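Local structure of transcriptional regulator (Corynebacterium diphtheriae, 3LMM) at residues A[311-316]-A[354-359]; A[175-180]-A[224-229]; A[282-287]-A[407-412]. The protein is of unknown biochemical function but is probably a transcriptional regulator, joining a Schlafen/AlbA-like region, a RecG-like region and helix-turn-helix-related regions. All blocks are in the same frame, centred on the assembly; numbering follows the deposited sequence.

In the fold
From the N terminus, the chain runs through the Schlafen/AlbA-like region with its cobalt site. Contact 2 (175-180 with 224-229) then closes a loop containing helices 190-199 and 208-214 by bringing the stretch after helix 161-171 to the start of helix 226-232. Contact 3 opens at strand 282-286 and closes only at 407-412; contact 1 (311-316 with 354-359) is nested within this loop. Contacts 1 and 2 follow in series yet touch, A358 CB lying 3.3 Å from M177 C, as the start of helix 357-365, part of contact 1, packs on contact 2. Contact 3 stands apart, its centre about 37 Å from that of contact 1, joining a hairpin to the approach to helix 412-419.

Contact 1: A[311-316]-A[354-359]; sequences HRDWNR and ARYPAL
The loop leaving helix 298-311 meets the turn leading into helix 357-365 with the CA atoms of H311 and R355 5.7 Å apart, and backbone oxygens at the end of the first helix and just after it accept from side chains just before the second. R355 reaches across with CG anti to its backbone N (chi1 179°) and turns at chi3, which brings NE within 3.2 Å of H311 O. The bond is nearly straight, 171° at the hydrogen; the oxygen lies at the guanidinium edge, in its plane, although the donor stands above the carbonyl plane. NH1 has a second acceptor in G338 O, and the two bonds together limit rotation of the group.

Y356 follows, its ring carrying R355 CG over one face and its OH donating to D313 O. The W314 indole meets this ring obliquely, W314 CB lying 3.8 Å from Y356 CE2, while W314 NE1, bonded to M309 O, also lies 3.6 Å from L359 CD1. H311 NE2 packs on A354 CB, while ND1 is hydrogen-bonded to N307 O of its own helix. The loop after helix 298-311 thus packs on the N-terminal end of helix 357-365, with Y356 at its N-cap position and 354-359 belonging to the RecG C-terminal-like family region.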
ATOM      1  N   HIS A 311      -6.461  10.668   3.007  1.00 19.09           N
ATOM      2  CA  HIS A 311      -5.653  11.025   4.166  1.00 16.72           C
ATOM      3  C   HIS A 311      -5.785  12.468   4.604  1.00 19.89           C
ATOM      4  O   HIS A 311      -5.048  12.922   5.471  1.00 25.27           O
ATOM      5  CB  HIS A 311      -4.192  10.681   3.906  1.00 15.57           C
ATOM      6  CG  HIS A 311      -3.969   9.225   3.637  1.00 26.63           C
ATOM      7  ND1 HIS A 311      -4.353   8.622   2.458  1.00 34.00           N
ATOM      8  CD2 HIS A 311      -3.460   8.242   4.413  1.00 25.93           C
ATOM      9  CE1 HIS A 311      -4.088   7.327   2.519  1.00 35.25           C
ATOM     10  NE2 HIS A 311      -3.545   7.071   3.697  1.00 41.57           N
ATOM     11  N   ARG A 312      -6.731  13.182   3.999  1.00 30.20           N
ATOM     12  CA  ARG A 312      -7.043  14.583   4.308  1.00 20.04           C
ATOM     13  C   ARG A 312      -7.293  14.681   5.806  1.00 28.95           C
ATOM     14  O   ARG A 312      -7.408  13.664   6.487  1.00 38.31           O
ATOM     15  CB  ARG A 312      -8.319  14.943   3.563  1.00 14.92           C
ATOM     16  CG  ARG A 312      -8.846  16.313   3.800  1.00 17.39           C
ATOM     17  CD  ARG A 312     -10.201  16.402   3.154  1.00 16.60           C
ATOM     18  NE  ARG A 312     -10.713  17.762   3.047  1.00 23.99           N
ATOM     19  CZ  ARG A 312     -10.727  18.649   4.033  1.00 29.13           C
ATOM     20  NH1 ARG A 312     -10.242  18.329   5.230  1.00 27.84           N
ATOM     21  NH2 ARG A 312     -11.242  19.853   3.813  1.00 34.53           N
ATOM     22  N   ASP A 313      -7.384  15.889   6.340  1.00 31.18           N
ATOM     23  CA  ASP A 313      -7.659  15.974   7.763  1.00 30.95           C
ATOM     24  C   ASP A 313      -9.172  15.764   7.994  1.00 40.25           C
ATOM     25  O   ASP A 313      -9.577  15.238   9.026  1.00 55.64           O
ATOM     26  CB  ASP A 313      -7.202  17.312   8.343  1.00 32.68           C
ATOM     27  CG  ASP A 313      -7.196  17.315   9.871  1.00 30.33           C
ATOM     28  OD1 ASP A 313      -6.244  17.856  10.475  1.00 35.26           O
ATOM     29  OD2 ASP A 313      -8.142  16.783  10.482  1.00 21.47           O
ATOM     30  N   TRP A 314     -10.006  16.147   7.033  1.00 31.63           N
ATOM     31  CA  TRP A 314     -11.450  15.951   7.158  1.00 30.76           C
ATOM     32  C   TRP A 314     -12.094  16.579   8.360  1.00 31.39           C
ATOM     33  O   TRP A 314     -13.322  16.681   8.439  1.00 34.42           O
ATOM     34  CB  TRP A 314     -11.812  14.467   7.137  1.00 14.01           C
ATOM     35  CG  TRP A 314     -11.813  13.926   5.769  1.00 18.24           C
ATOM     36  CD1 TRP A 314     -11.217  12.780   5.348  1.00 25.37           C
ATOM     37  CD2 TRP A 314     -12.394  14.526   4.608  1.00 14.69           C
ATOM     38  NE1 TRP A 314     -11.373  12.631   3.996  1.00 27.47           N
ATOM     39  CE2 TRP A 314     -12.087  13.696   3.514  1.00 20.17           C
ATOM     40  CE3 TRP A 314     -13.118  15.702   4.382  1.00  5.13           C
ATOM     41  CZ2 TRP A 314     -12.511  13.985   2.210  1.00 22.71           C
ATOM     42  CZ3 TRP A 314     -13.534  15.993   3.091  1.00 12.79           C
ATOM     43  CH2 TRP A 314     -13.220  15.145   2.018  1.00 15.36           C
ATOM     44  N   ASN A 315     -11.279  16.984   9.318  1.00 31.73           N
ATOM     45  CA  ASN A 315     -11.823  17.629  10.490  1.00 30.10           C
ATOM     46  C   ASN A 315     -11.641  19.118  10.254  1.00 28.34           C
ATOM     47  O   ASN A 315     -12.241  19.937  10.948  1.00 30.05           O
ATOM     48  CB  ASN A 315     -11.082  17.192  11.753  1.00 37.16           C
ATOM     49  CG  ASN A 315     -11.579  17.916  12.996  1.00 32.72           C
ATOM     50  OD1 ASN A 315     -10.823  18.632  13.645  1.00 29.41           O
ATOM     51  ND2 ASN A 315     -12.859  17.732  13.326  1.00 21.84           N
ATOM     52  N   ARG A 316     -10.818  19.458   9.260  1.00 17.86           N
ATOM     53  CA  ARG A 316     -10.577  20.851   8.921  1.00 22.25           C
ATOM     54  C   ARG A 316     -11.583  21.340   7.896  1.00 24.89           C
ATOM     55  O   ARG A 316     -12.160  20.547   7.155  1.00 31.80           O
ATOM     56  CB  ARG A 316      -9.152  21.049   8.406  1.00 10.56           C
ATOM     57  CG  ARG A 316      -8.162  21.387   9.506  1.00  9.85           C
ATOM     58  CD  ARG A 316      -6.875  20.603   9.320  1.00 25.10           C
ATOM     59  NE  ARG A 316      -5.661  21.425   9.348  1.00 20.62           N
ATOM     60  CZ  ARG A 316      -5.543  22.601   8.736  1.00 23.94           C
ATOM     61  NH1 ARG A 316      -6.558  23.125   8.051  1.00  7.54           N
ATOM     62  NH2 ARG A 316      -4.394  23.245   8.788  1.00 31.45           N
ATOM     63  N   ALA A 354      -2.882   4.656   7.724  1.00 48.38           N
ATOM     64  CA  ALA A 354      -3.594   5.860   7.308  1.00 40.61           C
ATOM     65  C   ALA A 354      -4.233   6.580   8.484  1.00 32.43           C
ATOM     66  O   ALA A 354      -4.452   5.984   9.531  1.00 32.18           O
ATOM     67  CB  ALA A 354      -4.651   5.505   6.281  1.00 41.30           C
ATOM     68  N   ARG A 355      -4.519   7.864   8.303  1.00 23.46           N
ATOM     69  CA  ARG A 355      -5.132   8.661   9.353  1.00 20.26           C
ATOM     70  C   ARG A 355      -6.499   8.068   9.697  1.00 24.16           C
ATOM     71  O   ARG A 355      -6.842   7.859  10.867  1.00 25.89           O
ATOM     72  CB  ARG A 355      -5.309  10.107   8.894  1.00 13.05           C
ATOM     73  CG  ARG A 355      -5.963  11.019   9.916  1.00 16.85           C
ATOM     74  CD  ARG A 355      -6.393  12.319   9.281  1.00 18.06           C
ATOM     75  NE  ARG A 355      -5.284  13.014   8.632  1.00 37.32           N
ATOM     76  CZ  ARG A 355      -4.274  13.593   9.280  1.00 40.46           C
ATOM     77  NH1 ARG A 355      -3.298  14.201   8.611  1.00 33.49           N
ATOM     78  NH2 ARG A 355      -4.238  13.568  10.605  1.00 46.93           N
ATOM     79  N   TYR A 356      -7.282   7.784   8.668  1.00 16.53           N
ATOM     80  CA  TYR A 356      -8.595   7.227   8.881  1.00 16.95           C
ATOM     81  C   TYR A 356      -8.688   5.838   8.255  1.00 20.44           C
ATOM     82  O   TYR A 356      -9.211   5.667   7.149  1.00 22.09           O
ATOM     83  CB  TYR A 356      -9.652   8.157   8.280  1.00 21.06           C
ATOM     84  CG  TYR A 356      -9.680   9.544   8.890  1.00 19.56           C
ATOM     85  CD1 TYR A 356      -9.999   9.720  10.230  1.00 29.84           C
ATOM     86  CD2 TYR A 356      -9.414  10.678   8.121  1.00 24.84           C
ATOM     87  CE1 TYR A 356     -10.058  10.984  10.798  1.00 32.17           C
ATOM     88  CE2 TYR A 356      -9.471  11.961   8.671  1.00 18.80           C
ATOM     89  CZ  TYR A 356      -9.797  12.108  10.015  1.00 37.47           C
ATOM     90  OH  TYR A 356      -9.879  13.359  10.595  1.00 36.43           O
ATOM     91  N   PRO A 357      -8.168   4.820   8.956  1.00 18.86           N
ATOM     92  CA  PRO A 357      -8.204   3.440   8.468  1.00 22.11           C
ATOM     93  C   PRO A 357      -9.594   3.065   7.956  1.00 19.55           C
ATOM     94  O   PRO A 357      -9.724   2.490   6.886  1.00 23.50           O
ATOM     95  CB  PRO A 357      -7.806   2.631   9.703  1.00 23.34           C
ATOM     96  CG  PRO A 357      -6.821   3.525  10.361  1.00 22.55           C
ATOM     97  CD  PRO A 357      -7.492   4.886  10.262  1.00 21.34           C
ATOM     98  N   ALA A 358     -10.624   3.410   8.718  1.00 12.52           N
ATOM     99  CA  ALA A 358     -11.982   3.117   8.301  1.00 13.90           C
ATOM    100  C   ALA A 358     -12.265   3.686   6.903  1.00 17.56           C
ATOM    101  O   ALA A 358     -12.764   2.980   6.023  1.00 14.57           O
ATOM    102  CB  ALA A 358     -12.969   3.684   9.306  1.00 11.55           C
ATOM    103  N   LEU A 359     -11.933   4.956   6.696  1.00 12.14           N
ATOM    104  CA  LEU A 359     -12.167   5.619   5.409  1.00 13.13           C
ATOM    105  C   LEU A 359     -11.378   4.919   4.323  1.00 15.03           C
ATOM    106  O   LEU A 359     -11.882   4.685   3.223  1.00 14.00           O
ATOM    107  CB  LEU A 359     -11.722   7.086   5.468  1.00 16.39           C
ATOM    108  CG  LEU A 359     -12.395   8.195   4.642  1.00  8.54           C
ATOM    109  CD1 LEU A 359     -11.308   8.983   3.931  1.00  1.00           C
ATOM    110  CD2 LEU A 359     -13.397   7.630   3.654  1.00  1.00           C
TER

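Contact 2: A[175-180]-A[224-229]; sequences DPMAQV and LSQAGK
M177 and Q179 present their carbonyl oxygens to the first turn of helix 226-232, a helix start capped at S225 and served by a neighbouring 3-10 turn, 176-178. The first three amides of the helix each find an acceptor: two are carbonyls of 175-180 and the third is the cap's own hydroxyl. Q226 N donates to Q179 O at 3.0 Å and A227 N to M177 O at 2.8 Å; both bonds are weak, bent to 124° and 127° at the hydrogen. G228 N turns to the cap itself, S225 OG at 3.1 Å. The hydroxyl is placed there by a chi1 of 61°, which sets OG between the backbone N and the carbonyl carbon of S225. Only with K229 N, 2.8 Å from S225 O, does a regular helical bond take over.

The accepting side is organised in turn. A178 N is bonded to D175 O and Q179 N to P176 O, two bonds that define the 3-10 turn; of its oxygens, M177 O takes the helix amide, while A178 O accepts from R169 NE of helix 161-171. Beyond the turn V180 and S225 form an antiparallel non-hydrogen-bonded pair, CA atoms 4.7 Å apart, and L224 O is engaged by T181 OG1. S225 CA adds a CA-H...O contact to Q179 O.

Apolar packing fills in beneath the bonds. The selenomethionine M177 bends at chi2 and chi3 and lies at about a right angle to Q226; its CE meets Y356, while CG also packs on L359. M177 CG lies 3.4 Å from A227 CB, and SE 3.9 Å from Q226 CG.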
ATOM      1  N   ASP A 175     -11.896   3.573  15.762  1.00 39.37           N
ATOM      2  CA  ASP A 175     -11.695   4.111  14.417  1.00 38.38           C
ATOM      3  C   ASP A 175     -12.744   5.173  14.224  1.00 31.10           C
ATOM      4  O   ASP A 175     -13.872   4.882  13.835  1.00 36.14           O
ATOM      5  CB  ASP A 175     -11.860   3.040  13.339  1.00 41.01           C
ATOM      6  CG  ASP A 175     -10.643   2.163  13.212  1.00 49.81           C
ATOM      7  OD1 ASP A 175      -9.530   2.646  13.535  1.00 48.10           O
ATOM      8  OD2 ASP A 175     -10.794   0.999  12.771  1.00 55.57           O
ATOM      9  N   PRO A 176     -12.376   6.429  14.478  1.00 22.60           N
ATOM     10  CA  PRO A 176     -13.328   7.527  14.334  1.00 22.49           C
ATOM     11  C   PRO A 176     -14.172   7.504  13.059  1.00 20.18           C
ATOM     12  O   PRO A 176     -15.381   7.751  13.101  1.00 21.79           O
ATOM     13  CB  PRO A 176     -12.436   8.764  14.449  1.00 19.81           C
ATOM     14  CG  PRO A 176     -11.084   8.267  14.023  1.00 10.45           C
ATOM     15  CD  PRO A 176     -11.002   6.931  14.652  1.00 14.34           C
HETATM   16  N   MSE A 177     -13.543   7.171  11.940  1.00 16.81           N
HETATM   17  CA  MSE A 177     -14.226   7.157  10.659  1.00 23.62           C
HETATM   18  C   MSE A 177     -15.128   5.939  10.487  1.00 27.66           C
HETATM   19  O   MSE A 177     -15.820   5.797   9.468  1.00 25.17           O
HETATM   20  CB  MSE A 177     -13.188   7.232   9.540  1.00 22.03           C
HETATM   21  CG  MSE A 177     -13.736   7.711   8.219  1.00 32.86           C
HETATM   22 SE   MSE A 177     -14.472   9.502   8.295  1.00 43.94          SE
HETATM   23  CE  MSE A 177     -12.843  10.511   8.252  1.00 34.63           C
ATOM     24  N   ALA A 178     -15.137   5.072  11.497  1.00 31.63           N
ATOM     25  CA  ALA A 178     -15.954   3.851  11.478  1.00 35.73           C
ATOM     26  C   ALA A 178     -17.118   3.929  12.455  1.00 29.00           C
ATOM     27  O   ALA A 178     -17.980   3.054  12.463  1.00 18.85           O
ATOM     28  CB  ALA A 178     -15.085   2.635  11.808  1.00 29.31           C
ATOM     29  N   GLN A 179     -17.134   4.986  13.262  1.00 29.50           N
ATOM     30  CA  GLN A 179     -18.182   5.180  14.258  1.00 36.09           C
ATOM     31  C   GLN A 179     -19.571   5.317  13.640  1.00 32.72           C
ATOM     32  O   GLN A 179     -19.698   5.755  12.502  1.00 42.08           O
ATOM     33  CB  GLN A 179     -17.879   6.419  15.091  1.00 42.24           C
ATOM     34  CG  GLN A 179     -18.892   6.687  16.180  1.00 50.94           C
ATOM     35  CD  GLN A 179     -18.641   7.995  16.897  1.00 56.15           C
ATOM     36  OE1 GLN A 179     -17.729   8.102  17.718  1.00 52.28           O
ATOM     37  NE2 GLN A 179     -19.438   9.012  16.568  1.00 59.65           N
ATOM     38  N   VAL A 180     -20.608   4.947  14.390  1.00 27.40           N
ATOM     39  CA  VAL A 180     -21.974   5.039  13.880  1.00 27.89           C
ATOM     40  C   VAL A 180     -22.469   6.472  13.881  1.00 31.16           C
ATOM     41  O   VAL A 180     -22.136   7.244  14.779  1.00 35.40           O
ATOM     42  CB  VAL A 180     -22.973   4.203  14.711  1.00 31.10           C
ATOM     43  CG1 VAL A 180     -24.371   4.315  14.102  1.00 17.15           C
ATOM     44  CG2 VAL A 180     -22.540   2.738  14.741  1.00 47.51           C
ATOM     45  N   LEU A 224     -25.346   4.586   8.677  1.00 18.49           N
ATOM     46  CA  LEU A 224     -24.108   4.653   7.924  1.00 15.02           C
ATOM     47  C   LEU A 224     -22.983   5.007   8.866  1.00 14.66           C
ATOM     48  O   LEU A 224     -23.192   5.714   9.850  1.00 11.95           O
ATOM     49  CB  LEU A 224     -24.190   5.729   6.849  1.00 15.50           C
ATOM     50  CG  LEU A 224     -25.187   5.540   5.716  1.00 16.70           C
ATOM     51  CD1 LEU A 224     -25.204   6.801   4.878  1.00  1.00           C
ATOM     52  CD2 LEU A 224     -24.795   4.330   4.885  1.00  8.88           C
ATOM     53  N   SER A 225     -21.788   4.511   8.580  1.00 17.81           N
ATOM     54  CA  SER A 225     -20.653   4.845   9.420  1.00 16.64           C
ATOM     55  C   SER A 225     -20.247   6.245   9.040  1.00 13.69           C
ATOM     56  O   SER A 225     -20.829   6.856   8.145  1.00  4.65           O
ATOM     57  CB  SER A 225     -19.483   3.894   9.171  1.00 24.46           C
ATOM     58  OG  SER A 225     -19.033   3.956   7.828  1.00 20.73           O
ATOM     59  N   GLN A 226     -19.227   6.742   9.713  1.00 18.84           N
ATOM     60  CA  GLN A 226     -18.740   8.079   9.436  1.00 27.33           C
ATOM     61  C   GLN A 226     -18.108   8.129   8.032  1.00 24.50           C
ATOM     62  O   GLN A 226     -18.228   9.125   7.321  1.00 15.09           O
ATOM     63  CB  GLN A 226     -17.726   8.480  10.513  1.00 33.43           C
ATOM     64  CG  GLN A 226     -17.498   9.979  10.647  1.00 38.89           C
ATOM     65  CD  GLN A 226     -18.723  10.718  11.137  1.00 33.39           C
ATOM     66  OE1 GLN A 226     -19.211  10.469  12.240  1.00 29.90           O
ATOM     67  NE2 GLN A 226     -19.221  11.645  10.321  1.00 37.08           N
ATOM     68  N   ALA A 227     -17.446   7.047   7.632  1.00 17.61           N
ATOM     69  CA  ALA A 227     -16.833   7.001   6.310  1.00 26.15           C
ATOM     70  C   ALA A 227     -17.898   6.798   5.239  1.00 26.15           C
ATOM     71  O   ALA A 227     -17.748   7.241   4.098  1.00 28.94           O
ATOM     72  CB  ALA A 227     -15.801   5.882   6.229  1.00 13.62           C
ATOM     73  N   GLY A 228     -18.971   6.113   5.613  1.00 24.48           N
ATOM     74  CA  GLY A 228     -20.039   5.860   4.673  1.00 26.84           C
ATOM     75  C   GLY A 228     -20.839   7.120   4.454  1.00 36.11           C
ATOM     76  O   GLY A 228     -21.274   7.401   3.341  1.00 44.76           O
ATOM     77  N   LYS A 229     -21.040   7.883   5.523  1.00 34.38           N
ATOM     78  CA  LYS A 229     -21.793   9.130   5.433  1.00 33.39           C
ATOM     79  C   LYS A 229     -20.993  10.137   4.604  1.00 36.05           C
ATOM     80  O   LYS A 229     -21.538  10.824   3.738  1.00 35.69           O
ATOM     81  CB  LYS A 229     -22.043   9.694   6.843  1.00 32.99           C
ATOM     82  CG  LYS A 229     -22.530  11.151   6.908  1.00 25.47           C
ATOM     83  CD  LYS A 229     -22.733  11.583   8.360  1.00 21.92           C
ATOM     84  CE  LYS A 229     -23.137  13.058   8.519  1.00 23.38           C
ATOM     85  NZ  LYS A 229     -22.016  14.050   8.412  1.00 24.75           N
TER

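Contact 3: A[282-287]-A[407-412]; sequences NTVVEG and GGRPVL
N282 and R409 begin two extended runs that travel almost parallel, the line from N282 to E286 lying 7° from that of R409 to L412. Their CA atoms stay well separated, 7.5 Å between N282 and R409 and 8.0 Å between E286 and L412, and contact is made by side chains of 407-412 reaching the strand's backbone and side chains.

R409 does the polar work. Its chain is stretched from CG to NE, and this length carries the guanidinium to T283 O, which it meets edge-on and in plane. Both ends share the one oxygen: NH1 lies 3.3 Å and NH2 3.5 Å from T283 O, two weak bonds that direct the guanidinium edge at this oxygen. N282 CB stands over one face of it, set toward the rim.

Further along, contact becomes apolar. V284 CG1 meets the P410 ring at CG, 3.6 Å away, while V284 also packs on K291 and V293 of the partner strand, and P410 leans on L415. At the far end L412 CD1 lies 3.6 Å from E286 CG, the two side chains running antiparallel alongside one another; E286 is poorly ordered, so this end is the less certain.

The arrangement is that of a beta hairpin, 282-286 with 289-293, flanked by the extended linker that runs from strand 400-406 into helix 412-419, in a region assigned to a family of the helix-turn-helix clan.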
ATOM      1  N   ASN A 282      -0.764  15.861 -25.240  1.00 24.91           N
ATOM      2  CA  ASN A 282      -0.221  16.100 -26.568  1.00 30.64           C
ATOM      3  C   ASN A 282       0.281  14.838 -27.279  1.00 31.26           C
ATOM      4  O   ASN A 282       0.465  13.789 -26.669  1.00 23.41           O
ATOM      5  CB  ASN A 282       0.904  17.130 -26.485  1.00 33.09           C
ATOM      6  CG  ASN A 282       1.778  16.927 -25.274  1.00 27.06           C
ATOM      7  OD1 ASN A 282       2.171  15.812 -24.974  1.00 26.81           O
ATOM      8  ND2 ASN A 282       2.079  18.013 -24.563  1.00 35.73           N
ATOM      9  N   THR A 283       0.518  14.952 -28.581  1.00 32.48           N
ATOM     10  CA  THR A 283       0.950  13.810 -29.370  1.00 33.11           C
ATOM     11  C   THR A 283       2.461  13.683 -29.567  1.00 31.28           C
ATOM     12  O   THR A 283       3.128  14.633 -29.982  1.00 19.49           O
ATOM     13  CB  THR A 283       0.245  13.824 -30.749  1.00 30.96           C
ATOM     14  OG1 THR A 283       0.820  14.844 -31.568  1.00 29.19           O
ATOM     15  CG2 THR A 283      -1.249  14.119 -30.585  1.00 27.30           C
ATOM     16  N   VAL A 284       2.982  12.490 -29.270  1.00 37.98           N
ATOM     17  CA  VAL A 284       4.408  12.177 -29.420  1.00 39.15           C
ATOM     18  C   VAL A 284       4.600  11.205 -30.602  1.00 40.15           C
ATOM     19  O   VAL A 284       3.750  10.347 -30.874  1.00 30.08           O
ATOM     20  CB  VAL A 284       5.006  11.516 -28.134  1.00 40.47           C
ATOM     21  CG1 VAL A 284       4.356  12.098 -26.885  1.00 36.89           C
ATOM     22  CG2 VAL A 284       4.845  10.007 -28.179  1.00 42.06           C
ATOM     23  N   VAL A 285       5.725  11.333 -31.296  1.00 38.02           N
ATOM     24  CA  VAL A 285       6.001  10.481 -32.445  1.00 28.99           C
ATOM     25  C   VAL A 285       7.255   9.626 -32.255  1.00 33.61           C
ATOM     26  O   VAL A 285       8.307  10.121 -31.853  1.00 40.15           O
ATOM     27  CB  VAL A 285       6.170  11.339 -33.717  1.00 22.69           C
ATOM     28  CG1 VAL A 285       6.364  10.449 -34.927  1.00 19.30           C
ATOM     29  CG2 VAL A 285       4.975  12.240 -33.891  1.00  7.25           C
ATOM     30  N   GLU A 286       7.128   8.338 -32.547  1.00 30.90           N
ATOM     31  CA  GLU A 286       8.240   7.403 -32.426  1.00 41.43           C
ATOM     32  C   GLU A 286       8.218   6.493 -33.642  1.00 40.51           C
ATOM     33  O   GLU A 286       7.358   5.618 -33.748  1.00 37.14           O
ATOM     34  CB  GLU A 286       8.113   6.569 -31.142  1.00 54.08           C
ATOM     35  CG  GLU A 286       8.893   7.100 -29.928  1.00 72.14           C
ATOM     36  CD  GLU A 286      10.388   6.785 -30.001  1.00 91.37           C
ATOM     37  OE1 GLU A 286      11.053   7.200 -30.981  1.00101.61           O
ATOM     38  OE2 GLU A 286      10.901   6.115 -29.075  1.00101.85           O
ATOM     39  N   GLY A 287       9.162   6.695 -34.559  1.00 41.06           N
ATOM     40  CA  GLY A 287       9.189   5.882 -35.763  1.00 38.36           C
ATOM     41  C   GLY A 287       7.894   6.108 -36.518  1.00 35.88           C
ATOM     42  O   GLY A 287       7.245   5.169 -36.984  1.00 31.33           O
ATOM     43  N   GLY A 407       4.998  17.440 -14.889  1.00 26.26           N
ATOM     44  CA  GLY A 407       4.990  16.668 -16.123  1.00 23.01           C
ATOM     45  C   GLY A 407       5.423  17.350 -17.412  1.00 26.83           C
ATOM     46  O   GLY A 407       6.419  18.070 -17.460  1.00 37.89           O
ATOM     47  N   GLY A 408       4.663  17.115 -18.474  1.00 26.50           N
ATOM     48  CA  GLY A 408       4.996  17.695 -19.760  1.00 26.40           C
ATOM     49  C   GLY A 408       5.295  16.620 -20.792  1.00 25.55           C
ATOM     50  O   GLY A 408       4.901  15.466 -20.634  1.00 26.87           O
ATOM     51  N   ARG A 409       5.989  16.988 -21.861  1.00 29.95           N
ATOM     52  CA  ARG A 409       6.314  16.014 -22.891  1.00 31.05           C
ATOM     53  C   ARG A 409       7.247  14.935 -22.359  1.00 32.41           C
ATOM     54  O   ARG A 409       8.137  15.204 -21.549  1.00 32.09           O
ATOM     55  CB  ARG A 409       6.958  16.691 -24.101  1.00 32.59           C
ATOM     56  CG  ARG A 409       5.968  17.277 -25.086  1.00 37.95           C
ATOM     57  CD  ARG A 409       6.661  17.901 -26.282  1.00 41.08           C
ATOM     58  NE  ARG A 409       5.689  18.262 -27.297  1.00 47.15           N
ATOM     59  CZ  ARG A 409       5.111  17.389 -28.114  1.00 57.40           C
ATOM     60  NH1 ARG A 409       5.422  16.100 -28.035  1.00 44.61           N
ATOM     61  NH2 ARG A 409       4.204  17.802 -28.998  1.00 68.85           N
ATOM     62  N   PRO A 410       7.049  13.687 -22.807  1.00 31.67           N
ATOM     63  CA  PRO A 410       7.918  12.614 -22.333  1.00 27.83           C
ATOM     64  C   PRO A 410       9.296  12.736 -22.981  1.00 29.65           C
ATOM     65  O   PRO A 410       9.448  13.355 -24.038  1.00 29.82           O
ATOM     66  CB  PRO A 410       7.167  11.356 -22.758  1.00 19.75           C
ATOM     67  CG  PRO A 410       6.483  11.782 -24.027  1.00 15.69           C
ATOM     68  CD  PRO A 410       5.995  13.167 -23.704  1.00 29.55           C
ATOM     69  N   VAL A 411      10.299  12.165 -22.325  1.00 33.73           N
ATOM     70  CA  VAL A 411      11.662  12.185 -22.846  1.00 46.07           C
ATOM     71  C   VAL A 411      11.901  10.869 -23.603  1.00 49.48           C
ATOM     72  O   VAL A 411      12.104   9.813 -23.001  1.00 51.21           O
ATOM     73  CB  VAL A 411      12.709  12.382 -21.689  1.00 40.10           C
ATOM     74  CG1 VAL A 411      12.496  11.352 -20.600  1.00 45.87           C
ATOM     75  CG2 VAL A 411      14.125  12.280 -22.236  1.00 47.61           C
ATOM     76  N   LEU A 412      11.860  10.955 -24.933  1.00 48.09           N
ATOM     77  CA  LEU A 412      12.035   9.809 -25.818  1.00 42.45           C
ATOM     78  C   LEU A 412      13.132   8.817 -25.424  1.00 41.17           C
ATOM     79  O   LEU A 412      12.841   7.643 -25.176  1.00 40.90           O
ATOM     80  CB  LEU A 412      12.282  10.278 -27.260  1.00 46.58           C
ATOM     81  CG  LEU A 412      11.123  10.923 -28.024  1.00 44.91           C
ATOM     82  CD1 LEU A 412       9.958   9.948 -28.067  1.00 40.19           C
ATOM     83  CD2 LEU A 412      10.715  12.239 -27.368  1.00 47.10           C
TER